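Local atomic coordinates of WYL1 (PDB entry 6OAW), a protein that probably acts as an accessory, modulatory protein of the Type VI-D CRISPR-Cas system and carries a WYL domain. Residues B[65-70]-B[145-150]; B[89-94]-B[154-159]; B[96-101]-B[105-110]. All coordinates share one frame; numbering follows the deposited sequence.

Interaction 1 of 3, residues B[65-70]-B[145-150]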
ATOM      1  N   SER B  65       8.618  20.056  -0.717  1.00 49.28           N
ATOM      2  CA  SER B  65       7.251  19.841  -0.202  1.00 47.93           C
ATOM      3  C   SER B  65       7.286  19.195   1.182  1.00 44.83           C
ATOM      4  O   SER B  65       6.605  19.714   2.089  1.00 45.74           O
ATOM      5  CB  SER B  65       6.473  19.041  -1.192  1.00 47.85           C
ATOM      6  OG  SER B  65       6.309  19.831  -2.348  1.00 49.93           O
ATOM      7  N   ALA B  66       7.995  18.084   1.332  1.00 43.07           N
ATOM      8  CA  ALA B  66       8.030  17.318   2.594  1.00 42.58           C
ATOM      9  C   ALA B  66       8.625  18.206   3.696  1.00 43.69           C
ATOM     10  O   ALA B  66       8.118  18.168   4.818  1.00 44.85           O
ATOM     11  CB  ALA B  66       8.834  16.055   2.411  1.00 41.80           C
ATOM     12  N   TYR B  67       9.661  18.972   3.364  1.00 45.28           N
ATOM     13  CA  TYR B  67      10.435  19.818   4.300  1.00 46.51           C
ATOM     14  C   TYR B  67       9.545  20.938   4.834  1.00 48.18           C
ATOM     15  O   TYR B  67       9.498  21.158   6.065  1.00 49.44           O
ATOM     16  CB  TYR B  67      11.680  20.418   3.647  1.00 48.30           C
ATOM     17  CG  TYR B  67      12.394  21.411   4.518  1.00 50.33           C
ATOM     18  CD1 TYR B  67      12.784  21.053   5.802  1.00 50.95           C
ATOM     19  CD2 TYR B  67      12.657  22.712   4.096  1.00 52.44           C
ATOM     20  CE1 TYR B  67      13.441  21.946   6.636  1.00 52.09           C
ATOM     21  CE2 TYR B  67      13.305  23.623   4.923  1.00 53.93           C
ATOM     22  CZ  TYR B  67      13.700  23.233   6.195  1.00 53.75           C
ATOM     23  OH  TYR B  67      14.329  24.081   7.057  1.00 56.63           O
ATOM     24  N   ILE B  68       8.878  21.661   3.951  1.00 49.21           N
ATOM     25  CA  ILE B  68       8.082  22.855   4.353  1.00 50.44           C
ATOM     26  C   ILE B  68       6.911  22.398   5.252  1.00 49.71           C
ATOM     27  O   ILE B  68       6.595  23.132   6.216  1.00 50.32           O
ATOM     28  CB  ILE B  68       7.646  23.645   3.107  1.00 50.95           C
ATOM     29  CG1 ILE B  68       7.407  25.131   3.381  1.00 52.19           C
ATOM     30  CG2 ILE B  68       6.445  22.978   2.459  1.00 51.07           C
ATOM     31  N   ALA B  69       6.297  21.232   5.007  1.00 47.26           N
ATOM     32  CA  ALA B  69       5.214  20.720   5.879  1.00 46.32           C
ATOM     33  C   ALA B  69       5.792  20.445   7.278  1.00 46.62           C
ATOM     34  O   ALA B  69       5.122  20.779   8.302  1.00 47.40           O
ATOM     35  CB  ALA B  69       4.570  19.496   5.304  1.00 45.59           C
ATOM     36  N   SER B  70       6.991  19.871   7.346  1.00 45.21           N
ATOM     37  CA  SER B  70       7.641  19.570   8.638  1.00 45.35           C
ATOM     38  C   SER B  70       8.007  20.892   9.321  1.00 48.23           C
ATOM     39  O   SER B  70       7.649  21.078  10.480  1.00 52.42           O
ATOM     40  CB  SER B  70       8.822  18.672   8.462  1.00 44.96           C
ATOM     41  OG  SER B  70       9.401  18.355   9.724  1.00 44.45           O
ATOM     42  N   LEU B 145      20.122  22.980   3.199  1.00 64.19           N
ATOM     43  CA  LEU B 145      20.909  21.875   3.802  1.00 63.86           C
ATOM     44  C   LEU B 145      22.079  22.419   4.629  1.00 65.94           C
ATOM     45  O   LEU B 145      22.694  21.614   5.360  1.00 66.06           O
ATOM     46  CB  LEU B 145      21.408  20.965   2.684  1.00 63.79           C
ATOM     47  CG  LEU B 145      20.332  20.173   1.952  1.00 61.98           C
ATOM     48  CD1 LEU B 145      20.950  19.399   0.808  1.00 63.63           C
ATOM     49  CD2 LEU B 145      19.634  19.211   2.878  1.00 59.75           C
ATOM     50  N   SER B 146      22.392  23.712   4.526  1.00 67.69           N
ATOM     51  CA  SER B 146      23.465  24.360   5.330  1.00 71.84           C
ATOM     52  C   SER B 146      22.855  25.277   6.402  1.00 72.34           C
ATOM     53  O   SER B 146      23.634  25.904   7.139  1.00 77.03           O
ATOM     54  CB  SER B 146      24.428  25.123   4.433  1.00 73.26           C
ATOM     55  OG  SER B 146      23.721  26.108   3.691  1.00 73.22           O
ATOM     56  N   SER B 147      21.524  25.390   6.476  1.00 71.42           N
ATOM     57  CA  SER B 147      20.828  26.293   7.432  1.00 71.36           C
ATOM     58  C   SER B 147      20.765  25.632   8.805  1.00 69.49           C
ATOM     59  O   SER B 147      21.070  24.431   8.907  1.00 67.99           O
ATOM     60  CB  SER B 147      19.443  26.654   6.970  1.00 70.32           C
ATOM     61  OG  SER B 147      18.584  25.541   7.103  1.00 67.34           O
ATOM     62  N   ASP B 148      20.318  26.396   9.798  1.00 69.98           N
ATOM     63  CA  ASP B 148      20.137  25.920  11.193  1.00 70.58           C
ATOM     64  C   ASP B 148      18.724  25.339  11.356  1.00 67.43           C
ATOM     65  O   ASP B 148      18.361  25.005  12.478  1.00 66.26           O
ATOM     66  CB  ASP B 148      20.465  27.062  12.169  1.00 73.50           C
ATOM     67  CG  ASP B 148      21.920  27.509  12.103  1.00 77.42           C
ATOM     68  OD1 ASP B 148      22.795  26.616  12.057  1.00 77.29           O
ATOM     69  OD2 ASP B 148      22.175  28.743  12.064  1.00 80.07           O
ATOM     70  N   ASP B 149      17.945  25.223  10.273  1.00 66.66           N
ATOM     71  CA  ASP B 149      16.501  24.871  10.338  1.00 62.95           C
ATOM     72  C   ASP B 149      16.316  23.368  10.126  1.00 59.66           C
ATOM     73  O   ASP B 149      15.196  22.964   9.803  1.00 60.69           O
ATOM     74  CB  ASP B 149      15.693  25.691   9.330  1.00 65.18           C
ATOM     75  CG  ASP B 149      15.575  27.161   9.689  1.00 68.65           C
ATOM     76  OD1 ASP B 149      15.409  27.464  10.871  1.00 70.04           O
ATOM     77  OD2 ASP B 149      15.646  27.987   8.790  1.00 73.00           O
ATOM     78  N   LEU B 150      17.359  22.565  10.308  1.00 59.31           N
ATOM     79  CA  LEU B 150      17.314  21.075  10.255  1.00 57.03           C
ATOM     80  C   LEU B 150      17.958  20.514  11.532  1.00 56.49           C
ATOM     81  O   LEU B 150      18.672  19.481  11.454  1.00 56.32           O
ATOM     82  CB  LEU B 150      18.062  20.618   8.994  1.00 58.06           C
ATOM     83  CG  LEU B 150      17.271  20.770   7.692  1.00 58.07           C
ATOM     84  CD1 LEU B 150      18.161  20.546   6.472  1.00 59.63           C
ATOM     85  CD2 LEU B 150      16.098  19.805   7.677  1.00 56.73           C
TER
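The contact between Tyr67 and the pair Asp149–Leu150 sets the late part of a helix against an irregular loop, and the backbones stay well apart: the closest CA atoms, those of Tyr67 and Leu150, are 9.2 Å from each other. The tyrosine spans the interval. Its CG lies anti to the backbone N (chi1 173°), which sends the ring outward from the helix to the loop. At the far end the hydroxyl donates a hydrogen bond, Tyr67 OH to Asp149 O, of 3.1 Å. The geometry is not ideal: OH lies above the carbonyl plane, 56° out of it, and misses the lone-pair directions of the oxygen, although that oxygen is itself at the edge of the ring and in its plane. Asp149 also brings its CB to 3.1 Å from Tyr67 OH, so the phenol end touches both backbone and side chain of one residue. Leu150 supplies the apolar half: its CD2 methyl comes to the ring obliquely, 3.6 Å from Tyr67 CE1. On the loop side an ST turn shapes the chain before the acceptor: Asp149 N donates to Ser147 OG at 3.2 Å, with an N-H...O angle of 161°, while the same hydroxyl bonds to Thr144 O at the end of the preceding helix. Leu150 then takes the N-cap position of helix 151-156. The contact thus joins helix 55-71 to the link between helices 139-145 and 151-156; Phe90 packs against Tyr67, and Phe164 of helix 161-172 against Leu150.

Interaction 2 of 3, residues B[89-94]-B[154-159]; sequences AFVEWQ and NKVYSL
Tyr157 reaches Ala89 across the contact with its full length, and its path can be followed atom by atom. From CB, which points toward 89-94, chi1 of -59° places CG beside the backbone N and anti to the carbonyl carbon. One face of the ring is then covered from within its own segment: Val156 CG1 sits 3.7 Å above the plane, over the centre. Farther out, CE2 comes to 4.5 Å from Val91 CG2, an oblique and distant touch, and to 3.3 Å from Ala89 O, with CZ 3.4 Å from the same oxygen. At the tip, Tyr157 OH donates to Ala89 O over a short 2.6 Å; the donor lies in the carbonyl plane and on a lone pair, with a C=O...O angle of 109°. The methyl of Ala89 adds packing, its CB being 3.4 Å from Tyr157 OH. Beside this bond, Val91 CG2 meets Val156 CG2 at 3.9 Å, branch against branch. A phenylalanine in place of Tyr157 would probably leave the carbonyl of buried Ala89 without this donor and the ring edge no longer tied to it. The neighbouring carbonyl oxygen, Phe90 O, accepts from Gln94 NE2 at 2.8 Å and lies in the amide plane of that side chain. Tyr157 follows helix 151-156, which a Schellman motif with Ser158 as its C-prime residue brings to an end, and Glu153 of that helix accepts from the backbone N of Val91 and Glu92 at the start of helix 92-96. Helix 104-122 packs on both valines through Leu118, while helix 161-172 meets Ala89 and Tyr157 through Ala167.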
ATOM      1  N   ALA B  89      10.984  10.643   7.823  1.00 43.41           N
ATOM      2  CA  ALA B  89      12.399  11.061   7.659  1.00 44.11           C
ATOM      3  C   ALA B  89      12.616  12.485   8.176  1.00 42.95           C
ATOM      4  O   ALA B  89      13.770  12.794   8.552  1.00 41.62           O
ATOM      5  CB  ALA B  89      12.843  10.963   6.227  1.00 45.48           C
ATOM      6  N   PHE B  90      11.579  13.322   8.147  1.00 41.38           N
ATOM      7  CA  PHE B  90      11.614  14.680   8.742  1.00 43.30           C
ATOM      8  C   PHE B  90      11.229  14.569  10.227  1.00 42.94           C
ATOM      9  O   PHE B  90      10.337  13.797  10.579  1.00 40.59           O
ATOM     10  CB  PHE B  90      10.760  15.661   7.937  1.00 43.51           C
ATOM     11  CG  PHE B  90      11.419  16.053   6.639  1.00 46.12           C
ATOM     12  CD1 PHE B  90      12.409  17.035   6.600  1.00 47.10           C
ATOM     13  CD2 PHE B  90      11.116  15.375   5.460  1.00 44.84           C
ATOM     14  CE1 PHE B  90      13.023  17.378   5.400  1.00 48.09           C
ATOM     15  CE2 PHE B  90      11.734  15.716   4.271  1.00 45.61           C
ATOM     16  CZ  PHE B  90      12.674  16.717   4.237  1.00 46.57           C
ATOM     17  N   VAL B  91      11.910  15.342  11.062  1.00 44.07           N
ATOM     18  CA  VAL B  91      11.984  15.096  12.531  1.00 44.62           C
ATOM     19  C   VAL B  91      11.382  16.291  13.276  1.00 45.28           C
ATOM     20  O   VAL B  91      10.720  16.046  14.271  1.00 45.34           O
ATOM     21  CB  VAL B  91      13.417  14.778  13.005  1.00 45.30           C
ATOM     22  CG1 VAL B  91      13.410  14.260  14.429  1.00 45.18           C
ATOM     23  CG2 VAL B  91      14.127  13.768  12.113  1.00 45.27           C
ATOM     24  N   GLU B  92      11.575  17.525  12.809  1.00 46.00           N
ATOM     25  CA  GLU B  92      10.992  18.742  13.434  1.00 47.87           C
ATOM     26  C   GLU B  92       9.517  18.513  13.829  1.00 46.05           C
ATOM     27  O   GLU B  92       9.171  18.745  14.987  1.00 44.68           O
ATOM     28  CB  GLU B  92      11.138  19.927  12.491  1.00 52.00           C
ATOM     29  CG  GLU B  92      10.484  21.199  13.008  1.00 55.76           C
ATOM     30  CD  GLU B  92      11.416  22.161  13.675  1.00 60.48           C
ATOM     31  OE1 GLU B  92      11.420  22.198  14.939  1.00 64.15           O
ATOM     32  OE2 GLU B  92      12.127  22.872  12.926  1.00 66.38           O
ATOM     33  N   TRP B  93       8.668  18.064  12.909  1.00 44.49           N
ATOM     34  CA  TRP B  93       7.229  17.893  13.212  1.00 42.80           C
ATOM     35  C   TRP B  93       7.073  16.878  14.343  1.00 42.51           C
ATOM     36  O   TRP B  93       6.098  17.014  15.112  1.00 39.73           O
ATOM     37  CB  TRP B  93       6.393  17.520  11.984  1.00 41.04           C
ATOM     38  CG  TRP B  93       6.589  16.130  11.475  1.00 41.07           C
ATOM     39  CD1 TRP B  93       7.466  15.740  10.501  1.00 42.20           C
ATOM     40  CD2 TRP B  93       5.820  14.961  11.812  1.00 41.57           C
ATOM     41  NE1 TRP B  93       7.339  14.400  10.264  1.00 42.37           N
ATOM     42  CE2 TRP B  93       6.329  13.897  11.041  1.00 41.02           C
ATOM     43  CE3 TRP B  93       4.741  14.705  12.674  1.00 41.78           C
ATOM     44  CZ2 TRP B  93       5.811  12.604  11.126  1.00 42.08           C
ATOM     45  CZ3 TRP B  93       4.237  13.422  12.776  1.00 41.57           C
ATOM     46  CH2 TRP B  93       4.770  12.382  12.011  1.00 41.52           C
ATOM     47  N   GLN B  94       7.939  15.864  14.394  1.00 42.87           N
ATOM     48  CA  GLN B  94       7.783  14.747  15.357  1.00 43.18           C
ATOM     49  C   GLN B  94       8.163  15.259  16.743  1.00 45.02           C
ATOM     50  O   GLN B  94       7.539  14.819  17.691  1.00 45.70           O
ATOM     51  CB  GLN B  94       8.590  13.511  14.971  1.00 43.16           C
ATOM     52  CG  GLN B  94       8.176  12.972  13.627  1.00 42.51           C
ATOM     53  CD  GLN B  94       8.857  11.680  13.303  1.00 43.70           C
ATOM     54  OE1 GLN B  94       8.648  10.683  13.986  1.00 45.46           O
ATOM     55  NE2 GLN B  94       9.614  11.682  12.212  1.00 42.46           N
ATOM     56  N   ASN B 154      19.864  16.777  11.662  1.00 54.64           N
ATOM     57  CA  ASN B 154      21.349  16.738  11.824  1.00 58.43           C
ATOM     58  C   ASN B 154      21.732  15.734  12.927  1.00 59.49           C
ATOM     59  O   ASN B 154      22.734  15.005  12.750  1.00 58.89           O
ATOM     60  CB  ASN B 154      21.915  18.140  12.067  1.00 58.62           C
ATOM     61  CG  ASN B 154      22.126  18.896  10.775  1.00 59.05           C
ATOM     62  OD1 ASN B 154      22.963  18.508   9.975  1.00 60.05           O
ATOM     63  ND2 ASN B 154      21.367  19.956  10.552  1.00 57.58           N
ATOM     64  N   LYS B 155      20.943  15.666  14.000  1.00 58.36           N
ATOM     65  CA  LYS B 155      21.194  14.764  15.150  1.00 60.05           C
ATOM     66  C   LYS B 155      20.795  13.333  14.785  1.00 56.59           C
ATOM     67  O   LYS B 155      21.598  12.420  15.016  1.00 56.51           O
ATOM     68  CB  LYS B 155      20.426  15.235  16.390  1.00 62.13           C
ATOM     69  CG  LYS B 155      21.034  16.418  17.145  1.00 64.74           C
ATOM     70  CD  LYS B 155      20.192  16.774  18.367  1.00 66.15           C
ATOM     71  CE  LYS B 155      20.580  18.083  19.020  1.00 69.35           C
ATOM     72  NZ  LYS B 155      21.174  17.860  20.353  1.00 71.55           N
ATOM     73  N   VAL B 156      19.610  13.145  14.205  1.00 54.36           N
ATOM     74  CA  VAL B 156      19.095  11.790  13.831  1.00 51.73           C
ATOM     75  C   VAL B 156      20.030  11.134  12.809  1.00 51.31           C
ATOM     76  O   VAL B 156      20.270   9.911  12.943  1.00 49.98           O
ATOM     77  CB  VAL B 156      17.648  11.850  13.319  1.00 49.54           C
ATOM     78  CG1 VAL B 156      17.254  10.560  12.607  1.00 48.69           C
ATOM     79  CG2 VAL B 156      16.681  12.129  14.483  1.00 48.61           C
ATOM     80  N   TYR B 157      20.516  11.897  11.829  1.00 50.91           N
ATOM     81  CA  TYR B 157      21.290  11.339  10.679  1.00 53.09           C
ATOM     82  C   TYR B 157      22.794  11.596  10.895  1.00 56.46           C
ATOM     83  O   TYR B 157      23.557  11.393   9.939  1.00 58.72           O
ATOM     84  CB  TYR B 157      20.725  11.894   9.368  1.00 50.85           C
ATOM     85  CG  TYR B 157      19.266  11.567   9.154  1.00 48.22           C
ATOM     86  CD1 TYR B 157      18.842  10.256   8.979  1.00 47.79           C
ATOM     87  CD2 TYR B 157      18.308  12.563   9.129  1.00 47.32           C
ATOM     88  CE1 TYR B 157      17.508   9.936   8.787  1.00 46.03           C
ATOM     89  CE2 TYR B 157      16.963  12.261   8.962  1.00 45.90           C
ATOM     90  CZ  TYR B 157      16.567  10.947   8.773  1.00 45.58           C
ATOM     91  OH  TYR B 157      15.251  10.645   8.606  1.00 45.83           O
ATOM     92  N   SER B 158      23.197  11.977  12.121  1.00 57.44           N
ATOM     93  CA  SER B 158      24.600  12.272  12.519  1.00 60.15           C
ATOM     94  C   SER B 158      25.304  13.095  11.430  1.00 61.30           C
ATOM     95  O   SER B 158      26.331  12.626  10.927  1.00 60.98           O
ATOM     96  CB  SER B 158      25.350  10.989  12.804  1.00 61.16           C
ATOM     97  OG  SER B 158      24.634  10.204  13.747  1.00 60.24           O
ATOM     98  N   LEU B 159      24.729  14.236  11.028  1.00 62.52           N
ATOM     99  CA  LEU B 159      25.336  15.219  10.082  1.00 66.15           C
ATOM    100  C   LEU B 159      25.645  14.582   8.711  1.00 66.76           C
ATOM    101  O   LEU B 159      26.405  15.200   7.956  1.00 68.96           O
ATOM    102  CB  LEU B 159      26.619  15.774  10.716  1.00 70.62           C
ATOM    103  CG  LEU B 159      26.443  16.393  12.106  1.00 72.14           C
ATOM    104  CD1 LEU B 159      27.758  16.489  12.865  1.00 77.63           C
ATOM    105  CD2 LEU B 159      25.792  17.760  12.012  1.00 71.92           C
TER

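Interaction 3 of 3, residues B[96-101]-B[105-110]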
ATOM      1  N   GLU B  96       7.740  18.618  17.583  1.00 47.36           N
ATOM      2  CA  GLU B  96       6.648  19.586  17.862  1.00 49.25           C
ATOM      3  C   GLU B  96       5.332  18.871  18.203  1.00 48.84           C
ATOM      4  O   GLU B  96       4.514  19.467  18.901  1.00 50.32           O
ATOM      5  CB  GLU B  96       6.544  20.563  16.700  1.00 52.58           C
ATOM      6  CG  GLU B  96       7.705  21.554  16.733  1.00 58.44           C
ATOM      7  CD  GLU B  96       7.913  22.392  15.501  1.00 62.41           C
ATOM      8  OE1 GLU B  96       7.230  22.127  14.482  1.00 67.68           O
ATOM      9  OE2 GLU B  96       8.762  23.298  15.569  1.00 68.34           O
ATOM     10  N   GLU B  97       5.147  17.631  17.762  1.00 45.08           N
ATOM     11  CA  GLU B  97       3.939  16.830  18.041  1.00 44.77           C
ATOM     12  C   GLU B  97       3.913  16.407  19.517  1.00 42.75           C
ATOM     13  O   GLU B  97       2.855  16.086  20.011  1.00 41.70           O
ATOM     14  CB  GLU B  97       3.934  15.599  17.130  1.00 46.22           C
ATOM     15  CG  GLU B  97       2.713  14.729  17.279  1.00 47.66           C
ATOM     16  CD  GLU B  97       2.722  13.522  16.352  1.00 50.52           C
ATOM     17  OE1 GLU B  97       3.711  12.774  16.358  1.00 51.98           O
ATOM     18  OE2 GLU B  97       1.740  13.338  15.621  1.00 54.68           O
ATOM     19  N   ILE B  98       5.048  16.364  20.204  1.00 42.71           N
ATOM     20  CA  ILE B  98       5.090  15.942  21.632  1.00 42.62           C
ATOM     21  C   ILE B  98       4.082  16.783  22.443  1.00 41.81           C
ATOM     22  O   ILE B  98       4.087  18.016  22.353  1.00 41.18           O
ATOM     23  CB  ILE B  98       6.514  16.041  22.180  1.00 43.30           C
ATOM     24  CG1 ILE B  98       7.456  15.100  21.429  1.00 43.17           C
ATOM     25  CG2 ILE B  98       6.524  15.793  23.697  1.00 42.87           C
ATOM     26  CD1 ILE B  98       8.926  15.325  21.777  1.00 44.57           C
ATOM     27  N   ASP B  99       3.234  16.117  23.208  1.00 41.83           N
ATOM     28  CA  ASP B  99       2.230  16.751  24.103  1.00 42.19           C
ATOM     29  C   ASP B  99       2.806  18.043  24.720  1.00 43.15           C
ATOM     30  O   ASP B  99       3.717  18.011  25.589  1.00 41.71           O
ATOM     31  CB  ASP B  99       1.767  15.702  25.112  1.00 43.15           C
ATOM     32  CG  ASP B  99       0.845  16.236  26.184  1.00 44.20           C
ATOM     33  OD1 ASP B  99       0.423  17.405  26.032  1.00 43.16           O
ATOM     34  OD2 ASP B  99       0.638  15.500  27.195  1.00 46.48           O
ATOM     35  N   ASP B 100       2.244  19.157  24.293  1.00 44.07           N
ATOM     36  CA  ASP B 100       2.616  20.533  24.698  1.00 46.65           C
ATOM     37  C   ASP B 100       2.423  20.728  26.213  1.00 45.67           C
ATOM     38  O   ASP B 100       3.113  21.599  26.765  1.00 45.38           O
ATOM     39  CB  ASP B 100       1.770  21.505  23.879  1.00 49.75           C
ATOM     40  CG  ASP B 100       2.139  22.954  24.029  1.00 54.79           C
ATOM     41  OD1 ASP B 100       3.281  23.248  24.449  1.00 55.39           O
ATOM     42  OD2 ASP B 100       1.254  23.772  23.717  1.00 65.16           O
ATOM     43  N   SER B 101       1.518  19.980  26.854  1.00 43.82           N
ATOM     44  CA  SER B 101       1.147  20.171  28.282  1.00 44.34           C
ATOM     45  C   SER B 101       2.221  19.605  29.237  1.00 44.98           C
ATOM     46  O   SER B 101       2.116  19.874  30.431  1.00 44.62           O
ATOM     47  CB  SER B 101      -0.207  19.574  28.564  1.00 43.97           C
ATOM     48  OG  SER B 101      -0.178  18.153  28.475  1.00 41.37           O
ATOM     49  N   LYS B 105      11.324  18.948  31.467  1.00 46.16           N
ATOM     50  CA  LYS B 105      12.193  17.778  31.757  1.00 46.43           C
ATOM     51  C   LYS B 105      11.589  16.555  31.064  1.00 44.62           C
ATOM     52  O   LYS B 105      12.336  15.809  30.405  1.00 43.06           O
ATOM     53  CB  LYS B 105      12.371  17.589  33.268  1.00 47.79           C
ATOM     54  CG  LYS B 105      13.254  18.632  33.948  1.00 50.55           C
ATOM     55  N   SER B 106      10.271  16.381  31.164  1.00 44.18           N
ATOM     56  CA  SER B 106       9.548  15.261  30.502  1.00 44.34           C
ATOM     57  C   SER B 106       9.752  15.353  28.998  1.00 43.34           C
ATOM     58  O   SER B 106      10.062  14.332  28.400  1.00 44.30           O
ATOM     59  CB  SER B 106       8.091  15.219  30.865  1.00 43.38           C
ATOM     60  OG  SER B 106       7.978  14.912  32.240  1.00 44.89           O
ATOM     61  N   LYS B 107       9.578  16.531  28.414  1.00 44.47           N
ATOM     62  CA  LYS B 107       9.757  16.719  26.945  1.00 46.38           C
ATOM     63  C   LYS B 107      11.194  16.349  26.540  1.00 46.47           C
ATOM     64  O   LYS B 107      11.337  15.670  25.543  1.00 45.06           O
ATOM     65  CB  LYS B 107       9.460  18.158  26.523  1.00 47.45           C
ATOM     66  CG  LYS B 107       8.002  18.545  26.603  1.00 48.23           C
ATOM     67  CD  LYS B 107       7.727  19.954  26.109  1.00 51.02           C
ATOM     68  CE  LYS B 107       6.248  20.309  26.199  1.00 51.57           C
ATOM     69  NZ  LYS B 107       6.016  21.772  26.143  1.00 52.47           N
ATOM     70  N   GLU B 108      12.210  16.776  27.294  1.00 48.21           N
ATOM     71  CA  GLU B 108      13.631  16.458  26.969  1.00 50.41           C
ATOM     72  C   GLU B 108      13.814  14.928  26.976  1.00 49.86           C
ATOM     73  O   GLU B 108      14.458  14.376  26.043  1.00 47.73           O
ATOM     74  CB  GLU B 108      14.599  17.220  27.887  1.00 52.29           C
ATOM     75  CG  GLU B 108      14.642  18.731  27.591  1.00 54.09           C
ATOM     76  CD  GLU B 108      15.002  19.056  26.137  1.00 55.92           C
ATOM     77  OE1 GLU B 108      15.966  18.445  25.622  1.00 57.36           O
ATOM     78  OE2 GLU B 108      14.270  19.838  25.485  1.00 56.86           O
ATOM     79  N   ILE B 109      13.209  14.233  27.936  1.00 47.34           N
ATOM     80  CA  ILE B 109      13.301  12.750  27.981  1.00 46.40           C
ATOM     81  C   ILE B 109      12.584  12.146  26.765  1.00 44.57           C
ATOM     82  O   ILE B 109      13.119  11.190  26.175  1.00 44.61           O
ATOM     83  CB  ILE B 109      12.801  12.228  29.330  1.00 46.50           C
ATOM     84  CG1 ILE B 109      13.813  12.608  30.424  1.00 47.13           C
ATOM     85  CG2 ILE B 109      12.557  10.729  29.271  1.00 45.42           C
ATOM     86  CD1 ILE B 109      13.240  12.606  31.803  1.00 48.33           C
ATOM     87  N   ILE B 110      11.449  12.705  26.355  1.00 43.84           N
ATOM     88  CA  ILE B 110      10.702  12.156  25.196  1.00 42.55           C
ATOM     89  C   ILE B 110      11.526  12.442  23.937  1.00 41.87           C
ATOM     90  O   ILE B 110      11.630  11.545  23.081  1.00 40.43           O
ATOM     91  CB  ILE B 110       9.286  12.744  25.036  1.00 42.72           C
ATOM     92  CG1 ILE B 110       8.423  12.640  26.292  1.00 44.36           C
ATOM     93  CG2 ILE B 110       8.629  12.096  23.824  1.00 41.56           C
ATOM     94  CD1 ILE B 110       7.983  11.259  26.607  1.00 45.87           C
TER
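Lys107 reaches Asp100 because its chain is extended beyond CG: chi2, chi3 and chi4 all lie near 180°, and the first torsion sets CG anti to the carbonyl carbon. Asp100 starts the other way, with CG anti to its backbone N (chi1 -172°), and its carboxylate bends back to the lysine although CB points away. The ammonium group therefore meets one residue twice. Lys107 NZ donates to Asp100 O at 3.0 Å, from above the carbonyl plane, and forms a longer salt bridge with Asp100 OD1 at 3.5 Å. Just before the end, Lys107 CE passes 3.5 Å from Asp99 O. The loop carrying these acceptors is folded by an Asx turn: Asp99 OD1 accepts from Ser101 N at 2.9 Å and from Ser101 OG at 2.6 Å, both from the same face of the carboxylate. Below the polar end, Ile98 CD1 packs on Ile110 CG2 at 3.8 Å, the two side chains sliding past each other in opposite directions. Ile110 also packs on Tyr113 of the second subunit, so the same residue also takes part in the packing between the two subunits. The chemistry is split by depth: a buried isoleucine pair sets the loop against the start of helix 104-122, and an exposed aspartate gives the lysine both a carbonyl and a charge, the latter probably a modest contribution at this length and exposure.

Overall arrangement
From the N terminus, helix 55-71 comes first, and its residues 65-70 meet the loop 145-150, closing interaction 1 over 74 intervening residues. Residues 89-94 follow and pair with 154-159 in interaction 2; the segments alternate along the chain, so the two loops cross. Interaction 3 is local: 96-101 folds back on 105-110 after three residues, nested within both larger loops. Interactions 1 and 2 lie about 10 Å apart between centres and touch directly, Ser70 OG being 3.3 Å from Trp93 N and Ala66 packing on Phe90. Together they tie helices 55-71 and 92-96 to the region around helix 151-156, while interaction 3 sets the turn into helix 104-122.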